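Local coordinates for lipoprotein (Colwellia psychrerythraea, PDB 3O0Y), which is of unknown function but belongs to a family of the MA peptidase clan, whose better-known members are zinc metallopeptidases, at residues Y404-V409 against L450-A455; F459-A464 against G591-A596. All coordinates share one frame; numbering follows the deposited sequence.

Interaction 1 of 2, residues Y404-V409 against L450-A455; sequences YTSPAV and LNLDQA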
ATOM      1  N   TYR A 404      -3.422  -6.768   0.148  1.00  7.72           N
ATOM      2  CA  TYR A 404      -4.044  -7.029  -1.139  1.00  6.75           C
ATOM      3  C   TYR A 404      -3.032  -6.586  -2.177  1.00  9.16           C
ATOM      4  O   TYR A 404      -2.457  -5.479  -2.068  1.00  8.03           O
ATOM      5  CB  TYR A 404      -5.336  -6.218  -1.339  1.00  7.44           C
ATOM      6  CG  TYR A 404      -5.902  -6.365  -2.727  1.00  5.98           C
ATOM      7  CD1 TYR A 404      -6.529  -7.487  -3.105  1.00  9.45           C
ATOM      8  CD2 TYR A 404      -5.746  -5.369  -3.677  1.00  5.67           C
ATOM      9  CE1 TYR A 404      -7.030  -7.627  -4.387  1.00  6.21           C
ATOM     10  CE2 TYR A 404      -6.233  -5.484  -4.932  1.00  4.94           C
ATOM     11  CZ  TYR A 404      -6.827  -6.612  -5.319  1.00  7.47           C
ATOM     12  OH  TYR A 404      -7.305  -6.745  -6.587  1.00  8.27           O
ATOM     13  N   THR A 405      -2.820  -7.435  -3.163  1.00  7.94           N
ATOM     14  CA  THR A 405      -2.052  -7.067  -4.393  1.00  8.49           C
ATOM     15  C   THR A 405      -2.899  -7.036  -5.619  1.00  8.18           C
ATOM     16  O   THR A 405      -3.756  -7.887  -5.791  1.00  9.07           O
ATOM     17  CB  THR A 405      -0.846  -7.996  -4.602  1.00  9.07           C
ATOM     18  OG1 THR A 405      -1.268  -9.365  -4.622  1.00  8.70           O
ATOM     19  CG2 THR A 405       0.177  -7.814  -3.460  1.00 12.19           C
ATOM     20  N   SER A 406      -2.751  -5.954  -6.397  1.00  8.03           N
ATOM     21  CA  SER A 406      -3.583  -5.759  -7.589  1.00  9.82           C
ATOM     22  C   SER A 406      -3.392  -6.849  -8.649  1.00  8.67           C
ATOM     23  O   SER A 406      -2.312  -7.458  -8.756  1.00  7.50           O
ATOM     24  CB  SER A 406      -3.221  -4.428  -8.197  1.00 12.10           C
ATOM     25  OG  SER A 406      -3.800  -4.274  -9.531  1.00 18.32           O
ATOM     26  N   PRO A 407      -4.443  -7.120  -9.410  1.00  7.17           N
ATOM     27  CA  PRO A 407      -4.202  -7.946 -10.619  1.00  7.20           C
ATOM     28  C   PRO A 407      -3.265  -7.246 -11.633  1.00  7.74           C
ATOM     29  O   PRO A 407      -3.096  -6.043 -11.618  1.00  9.34           O
ATOM     30  CB  PRO A 407      -5.569  -8.058 -11.239  1.00 10.24           C
ATOM     31  CG  PRO A 407      -6.555  -7.377 -10.266  1.00  8.50           C
ATOM     32  CD  PRO A 407      -5.729  -6.438  -9.468  1.00  8.25           C
ATOM     33  N   ALA A 408      -2.663  -8.026 -12.500  1.00  9.96           N
ATOM     34  CA  ALA A 408      -2.072  -7.470 -13.710  1.00 10.93           C
ATOM     35  C   ALA A 408      -3.217  -6.907 -14.563  1.00 10.67           C
ATOM     36  O   ALA A 408      -4.337  -7.455 -14.517  1.00 10.58           O
ATOM     37  CB  ALA A 408      -1.352  -8.631 -14.467  1.00  9.86           C
ATOM     38  N   VAL A 409      -2.957  -5.837 -15.303  1.00 12.08           N
ATOM     39  CA  VAL A 409      -4.005  -5.182 -16.088  1.00 14.09           C
ATOM     40  C   VAL A 409      -4.736  -6.194 -16.940  1.00 13.38           C
ATOM     41  O   VAL A 409      -5.958  -6.222 -17.000  1.00 14.71           O
ATOM     42  CB  VAL A 409      -3.495  -4.017 -16.907  1.00 14.70           C
ATOM     43  CG1 VAL A 409      -4.657  -3.310 -17.618  1.00 16.66           C
ATOM     44  CG2 VAL A 409      -2.779  -3.093 -16.029  1.00 12.37           C
ATOM     45  N   LEU A 450     -12.412  -2.383 -10.198  1.00  6.01           N
ATOM     46  CA  LEU A 450     -13.271  -1.431 -10.922  1.00  6.78           C
ATOM     47  C   LEU A 450     -12.448  -0.299 -11.543  1.00  6.93           C
ATOM     48  O   LEU A 450     -12.726   0.100 -12.655  1.00  5.82           O
ATOM     49  CB  LEU A 450     -14.419  -0.919 -10.040  1.00  7.15           C
ATOM     50  CG  LEU A 450     -15.538  -1.902  -9.802  1.00  6.89           C
ATOM     51  CD1 LEU A 450     -16.501  -1.382  -8.663  1.00  4.25           C
ATOM     52  CD2 LEU A 450     -16.350  -2.215 -11.154  1.00  7.68           C
ATOM     53  N   ASN A 451     -11.470   0.239 -10.818  1.00  5.38           N
ATOM     54  CA  ASN A 451     -10.689   1.324 -11.372  1.00  5.30           C
ATOM     55  C   ASN A 451      -9.921   0.837 -12.605  1.00  6.17           C
ATOM     56  O   ASN A 451      -9.898   1.560 -13.612  1.00  6.32           O
ATOM     57  CB  ASN A 451      -9.714   1.821 -10.360  1.00  4.91           C
ATOM     58  CG  ASN A 451      -9.136   3.180 -10.702  1.00  9.27           C
ATOM     59  OD1 ASN A 451      -9.306   3.735 -11.835  1.00 11.38           O
ATOM     60  ND2 ASN A 451      -8.433   3.732  -9.749  1.00  5.69           N
ATOM     61  N   LEU A 452      -9.386  -0.399 -12.554  1.00  5.80           N
ATOM     62  CA  LEU A 452      -8.676  -0.913 -13.715  1.00  6.82           C
ATOM     63  C   LEU A 452      -9.582  -1.056 -14.910  1.00  8.09           C
ATOM     64  O   LEU A 452      -9.178  -0.776 -16.056  1.00  8.30           O
ATOM     65  CB  LEU A 452      -8.092  -2.273 -13.409  1.00  8.72           C
ATOM     66  CG  LEU A 452      -6.892  -2.304 -12.533  1.00  8.49           C
ATOM     67  CD1 LEU A 452      -6.581  -3.845 -12.175  1.00  9.76           C
ATOM     68  CD2 LEU A 452      -5.653  -1.562 -13.123  1.00 12.05           C
ATOM     69  N   ASP A 453     -10.865  -1.402 -14.667  1.00  6.26           N
ATOM     70  CA  ASP A 453     -11.817  -1.537 -15.731  1.00  6.48           C
ATOM     71  C   ASP A 453     -12.226  -0.208 -16.484  1.00  7.69           C
ATOM     72  O   ASP A 453     -12.892  -0.277 -17.544  1.00  7.60           O
ATOM     73  CB  ASP A 453     -13.100  -2.176 -15.244  1.00  5.90           C
ATOM     74  CG  ASP A 453     -13.049  -3.687 -15.122  1.00  7.85           C
ATOM     75  OD1 ASP A 453     -12.239  -4.374 -15.784  1.00  7.91           O
ATOM     76  OD2 ASP A 453     -13.879  -4.189 -14.274  1.00  9.12           O
ATOM     77  N   GLN A 454     -11.859   0.951 -15.955  1.00  6.33           N
ATOM     78  CA  GLN A 454     -12.149   2.227 -16.592  1.00  6.19           C
ATOM     79  C   GLN A 454     -11.227   2.538 -17.732  1.00  7.56           C
ATOM     80  O   GLN A 454     -10.373   3.439 -17.691  1.00  7.57           O
ATOM     81  CB  GLN A 454     -12.251   3.356 -15.551  1.00  7.71           C
ATOM     82  CG  GLN A 454     -13.157   3.002 -14.345  1.00  6.47           C
ATOM     83  CD  GLN A 454     -14.518   2.424 -14.719  1.00  8.33           C
ATOM     84  OE1 GLN A 454     -14.862   1.306 -14.262  1.00 10.85           O
ATOM     85  NE2 GLN A 454     -15.235   3.091 -15.563  1.00  6.70           N
ATOM     86  N   ALA A 455     -11.358   1.755 -18.782  1.00  7.28           N
ATOM     87  CA  ALA A 455     -10.346   1.737 -19.794  1.00  9.79           C
ATOM     88  C   ALA A 455     -10.355   2.998 -20.653  1.00 11.48           C
ATOM     89  O   ALA A 455      -9.388   3.209 -21.423  1.00 13.30           O
ATOM     90  CB  ALA A 455     -10.556   0.513 -20.727  1.00 11.46           C
TER
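Leu452 reaches across to Ser406 and Pro407 because its CG stands anti to the carbonyl carbon (chi1 -74°) and the chain then runs on extended, leaving one methyl, CD1, at the front. Ser406 turns its OG anti to the backbone N (chi1 168°), bringing the hydroxyl alongside that methyl at 3.9 Å from OG to Leu452 CD1. The same methyl lies against the flank of the Pro407 ring, 3.8 Å from CD1 to Pro407 CD and 4.0 Å from CD1 to Pro407 CG, with the two side chains slanting across one another. The other branch does less: Leu452 CD2 comes to 4.4 Å from Val409 CG2, a light apolar touch.

The hydroxyl has polar work of its own. Ser406 OG donates to Pro407 O over 2.8 Å, arriving in the carbonyl plane on a lone pair at a C=O...donor angle of 126°, which fixes the rotation of the side chain. With an alanine here, that carbonyl would probably lose its side-chain donor and a small gap would open beside the leucine methyl.

The contact fastens the loop that follows strand 402-405 to the C-terminal part of helix 444-452. This edge strand pairs with strand 416-419, Thr405 making backbone hydrogen bonds with Ile416, while Tyr404 OH is hydrogen-bonded to His445 ND1 on the helix. Ser406 also rests on Ile448, one helical turn before Leu452, and Val409 leans on Phe459 and Arg462 of helix 459-462.

Interaction 2 of 2, residues F459-A464 against G591-A596; sequences FLRRIA and GAVPMA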
ATOM      1  N   PHE A 459      -4.038   6.061 -18.711  1.00  9.43           N
ATOM      2  CA  PHE A 459      -3.595   4.877 -17.990  1.00  9.28           C
ATOM      3  C   PHE A 459      -3.225   5.142 -16.555  1.00  9.14           C
ATOM      4  O   PHE A 459      -3.648   4.405 -15.661  1.00  9.40           O
ATOM      5  CB  PHE A 459      -2.423   4.161 -18.628  1.00 11.59           C
ATOM      6  CG  PHE A 459      -2.077   2.900 -17.942  1.00 10.95           C
ATOM      7  CD1 PHE A 459      -2.744   1.744 -18.197  1.00 19.45           C
ATOM      8  CD2 PHE A 459      -1.038   2.893 -17.045  1.00 13.64           C
ATOM      9  CE1 PHE A 459      -2.370   0.559 -17.513  1.00 21.51           C
ATOM     10  CE2 PHE A 459      -0.695   1.766 -16.352  1.00 20.48           C
ATOM     11  CZ  PHE A 459      -1.380   0.601 -16.577  1.00 20.22           C
ATOM     12  N   LEU A 460      -2.539   6.234 -16.259  1.00  7.78           N
ATOM     13  CA  LEU A 460      -2.168   6.422 -14.869  1.00  7.71           C
ATOM     14  C   LEU A 460      -3.381   6.645 -13.945  1.00  6.80           C
ATOM     15  O   LEU A 460      -3.324   6.326 -12.744  1.00  9.55           O
ATOM     16  CB  LEU A 460      -1.220   7.617 -14.745  1.00  8.57           C
ATOM     17  CG  LEU A 460       0.232   7.368 -15.192  1.00  9.74           C
ATOM     18  CD1 LEU A 460       1.117   8.660 -14.953  1.00 12.67           C
ATOM     19  CD2 LEU A 460       0.875   6.154 -14.526  1.00 12.02           C
ATOM     20  N   ARG A 461      -4.491   7.087 -14.526  1.00  6.10           N
ATOM     21  CA  ARG A 461      -5.733   7.167 -13.788  1.00  7.96           C
ATOM     22  C   ARG A 461      -6.350   5.835 -13.444  1.00  9.39           C
ATOM     23  O   ARG A 461      -7.077   5.742 -12.441  1.00 11.07           O
ATOM     24  CB  ARG A 461      -6.801   8.006 -14.479  1.00  8.60           C
ATOM     25  CG  ARG A 461      -6.504   9.525 -14.271  1.00  9.34           C
ATOM     26  CD  ARG A 461      -7.797  10.316 -14.456  1.00  8.93           C
ATOM     27  NE  ARG A 461      -8.854   9.999 -13.480  1.00 10.27           N
ATOM     28  CZ  ARG A 461     -10.074  10.491 -13.491  1.00  8.60           C
ATOM     29  NH1 ARG A 461     -10.509  11.343 -14.437  1.00  9.61           N
ATOM     30  NH2 ARG A 461     -10.936  10.121 -12.557  1.00 12.68           N
ATOM     31  N   ARG A 462      -6.038   4.806 -14.210  1.00  7.11           N
ATOM     32  CA  ARG A 462      -6.538   3.489 -13.924  1.00  6.97           C
ATOM     33  C   ARG A 462      -5.852   2.779 -12.736  1.00  7.45           C
ATOM     34  O   ARG A 462      -6.411   1.859 -12.153  1.00  7.72           O
ATOM     35  CB  ARG A 462      -6.519   2.574 -15.158  1.00  8.57           C
ATOM     36  CG  ARG A 462      -7.338   3.124 -16.267  1.00  7.38           C
ATOM     37  CD  ARG A 462      -7.101   2.469 -17.553  1.00  9.95           C
ATOM     38  NE  ARG A 462      -7.494   1.072 -17.502  1.00  9.05           N
ATOM     39  CZ  ARG A 462      -7.217   0.179 -18.463  1.00 15.13           C
ATOM     40  NH1 ARG A 462      -6.593   0.562 -19.575  1.00 13.82           N
ATOM     41  NH2 ARG A 462      -7.647  -1.065 -18.374  1.00 11.62           N
ATOM     42  N   ILE A 463      -4.664   3.221 -12.382  1.00  7.57           N
ATOM     43  CA  ILE A 463      -3.871   2.676 -11.269  1.00 10.46           C
ATOM     44  C   ILE A 463      -3.472   3.733 -10.235  1.00  8.79           C
ATOM     45  O   ILE A 463      -2.526   3.530  -9.449  1.00 11.22           O
ATOM     46  CB  ILE A 463      -2.587   2.033 -11.786  1.00  8.83           C
ATOM     47  CG1 ILE A 463      -1.776   3.006 -12.640  1.00 11.69           C
ATOM     48  CG2 ILE A 463      -2.950   0.818 -12.704  1.00 10.92           C
ATOM     49  CD1 ILE A 463      -0.220   2.623 -12.740  1.00 13.81           C
ATOM     50  N   ALA A 464      -4.156   4.874 -10.244  1.00 10.58           N
ATOM     51  CA  ALA A 464      -3.746   6.053  -9.468  1.00  8.13           C
ATOM     52  C   ALA A 464      -3.683   5.653  -7.998  1.00  9.63           C
ATOM     53  O   ALA A 464      -4.683   5.166  -7.478  1.00 10.97           O
ATOM     54  CB  ALA A 464      -4.840   7.182  -9.660  1.00  9.80           C
ATOM     55  N   GLY A 591     -12.814   6.050 -10.581  1.00  7.96           N
ATOM     56  CA  GLY A 591     -11.432   5.744 -10.226  1.00  8.72           C
ATOM     57  C   GLY A 591     -10.987   6.439  -8.954  1.00  8.14           C
ATOM     58  O   GLY A 591     -11.668   7.296  -8.416  1.00  8.27           O
ATOM     59  N   ALA A 592      -9.780   6.113  -8.531  1.00  8.37           N
ATOM     60  CA  ALA A 592      -9.155   6.747  -7.397  1.00  7.55           C
ATOM     61  C   ALA A 592      -8.796   8.179  -7.764  1.00  6.12           C
ATOM     62  O   ALA A 592      -8.192   8.438  -8.811  1.00  7.78           O
ATOM     63  CB  ALA A 592      -7.841   5.950  -6.956  1.00  7.44           C
ATOM     64  N   VAL A 593      -9.194   9.110  -6.917  1.00  6.59           N
ATOM     65  CA  VAL A 593      -9.100  10.565  -7.218  1.00  7.51           C
ATOM     66  C   VAL A 593      -8.820  11.332  -5.907  1.00  8.88           C
ATOM     67  O   VAL A 593      -9.076  10.854  -4.823  1.00  7.37           O
ATOM     68  CB  VAL A 593     -10.416  11.085  -7.836  1.00  8.48           C
ATOM     69  CG1 VAL A 593     -10.637  10.564  -9.318  1.00  9.41           C
ATOM     70  CG2 VAL A 593     -11.665  10.652  -6.939  1.00  7.78           C
ATOM     71  N   PRO A 594      -8.334  12.568  -6.012  1.00  8.29           N
ATOM     72  CA  PRO A 594      -8.303  13.467  -4.864  1.00  8.24           C
ATOM     73  C   PRO A 594      -9.681  13.743  -4.377  1.00 10.01           C
ATOM     74  O   PRO A 594     -10.662  13.681  -5.144  1.00  6.77           O
ATOM     75  CB  PRO A 594      -7.671  14.745  -5.429  1.00  9.14           C
ATOM     76  CG  PRO A 594      -7.225  14.453  -6.769  1.00 12.32           C
ATOM     77  CD  PRO A 594      -7.888  13.224  -7.256  1.00  9.05           C
ATOM     78  N   MET A 595      -9.804  13.975  -3.080  1.00  7.99           N
ATOM     79  CA  MET A 595     -11.063  14.362  -2.501  1.00  8.79           C
ATOM     80  C   MET A 595     -11.795  15.497  -3.205  1.00  9.42           C
ATOM     81  O   MET A 595     -13.030  15.472  -3.314  1.00  8.28           O
ATOM     82  CB  MET A 595     -10.934  14.571  -0.983  1.00  8.69           C
ATOM     83  CG  MET A 595     -10.632  13.176  -0.150  1.00 12.95           C
ATOM     84  SD  MET A 595     -11.828  11.806  -0.212  1.00  5.92           S
ATOM     85  CE  MET A 595     -10.962  10.826  -1.500  1.00  8.72           C
ATOM     86  N   ALA A 596     -11.056  16.477  -3.714  1.00  9.38           N
ATOM     87  CA  ALA A 596     -11.695  17.611  -4.377  1.00 10.20           C
ATOM     88  C   ALA A 596     -12.431  17.146  -5.647  1.00  9.47           C
ATOM     89  O   ALA A 596     -13.527  17.637  -5.939  1.00  7.99           O
ATOM     90  CB  ALA A 596     -10.675  18.669  -4.730  1.00 10.77           C
TER
HETATM   91  O   HOH W   1      -8.373   8.080 -11.475  1.00  8.54           O
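A single water joins Arg461 to Ala592 and carries the polar side of this contact. It donates to both carbonyls, at 2.8 Å from Arg461 O and 2.7 Å from Ala592 O, and accepts from Arg461 NE at 2.8 Å, lying at the guanidinium edge and in its plane. The bend of the arginine at chi3 (63°) folds NE back toward the water that its own carbonyl also holds, so one residue grips it twice. Arg461 NH1 is committed elsewhere, to Asn105 of helix 100-117, which helps hold the guanidinium in place.

In fold terms, a short, weakly bonded helix, 459-462, meets the loop that leads into the C-terminal helix 595-608, with Pro594 at the N-cap position of that helix. Gly591, in the same loop, has a positive phi of 81°, and a CB there would come about 3.6 Å from Arg461 O.

The remaining contacts are van der Waals. Arg461 NH2 comes within 3.3 Å of Val593 CG1, with the methyl set obliquely to the guanidinium. Ala464 and Ala592 form the apolar pair, meeting methyl to methyl with 4.2 Å between their CB atoms, and each methyl also faces the other's carbonyl: Ala592 CB is 3.3 Å from Ala464 O. Helix 100-117 adds Val108 and Met109 against Arg461 and Leu112 against Ala464, while Tyr469 of helix 467-483 packs on Ala592 and Val593.

How the interactions relate
Coming from the N terminus, the chain first closes interaction 1, which bridges 40 residues holding strand 416-419, helix 432-439 and most of helix 444-452. After a gap of only three residues, interaction 2 opens and spans 126 largely helical residues before residues 591-596 return at the start of the C-terminal helix. The two loops therefore run in series, neither nesting nor crossing. Their centres are about 12 Å apart, and they meet where helices 444-452 and 459-462 follow each other: Leu452 O probably accepts a hydrogen bond from Arg462 NH2. Together they tie the small sheet, through these two helices, to the loop that leads into the C-terminal helix.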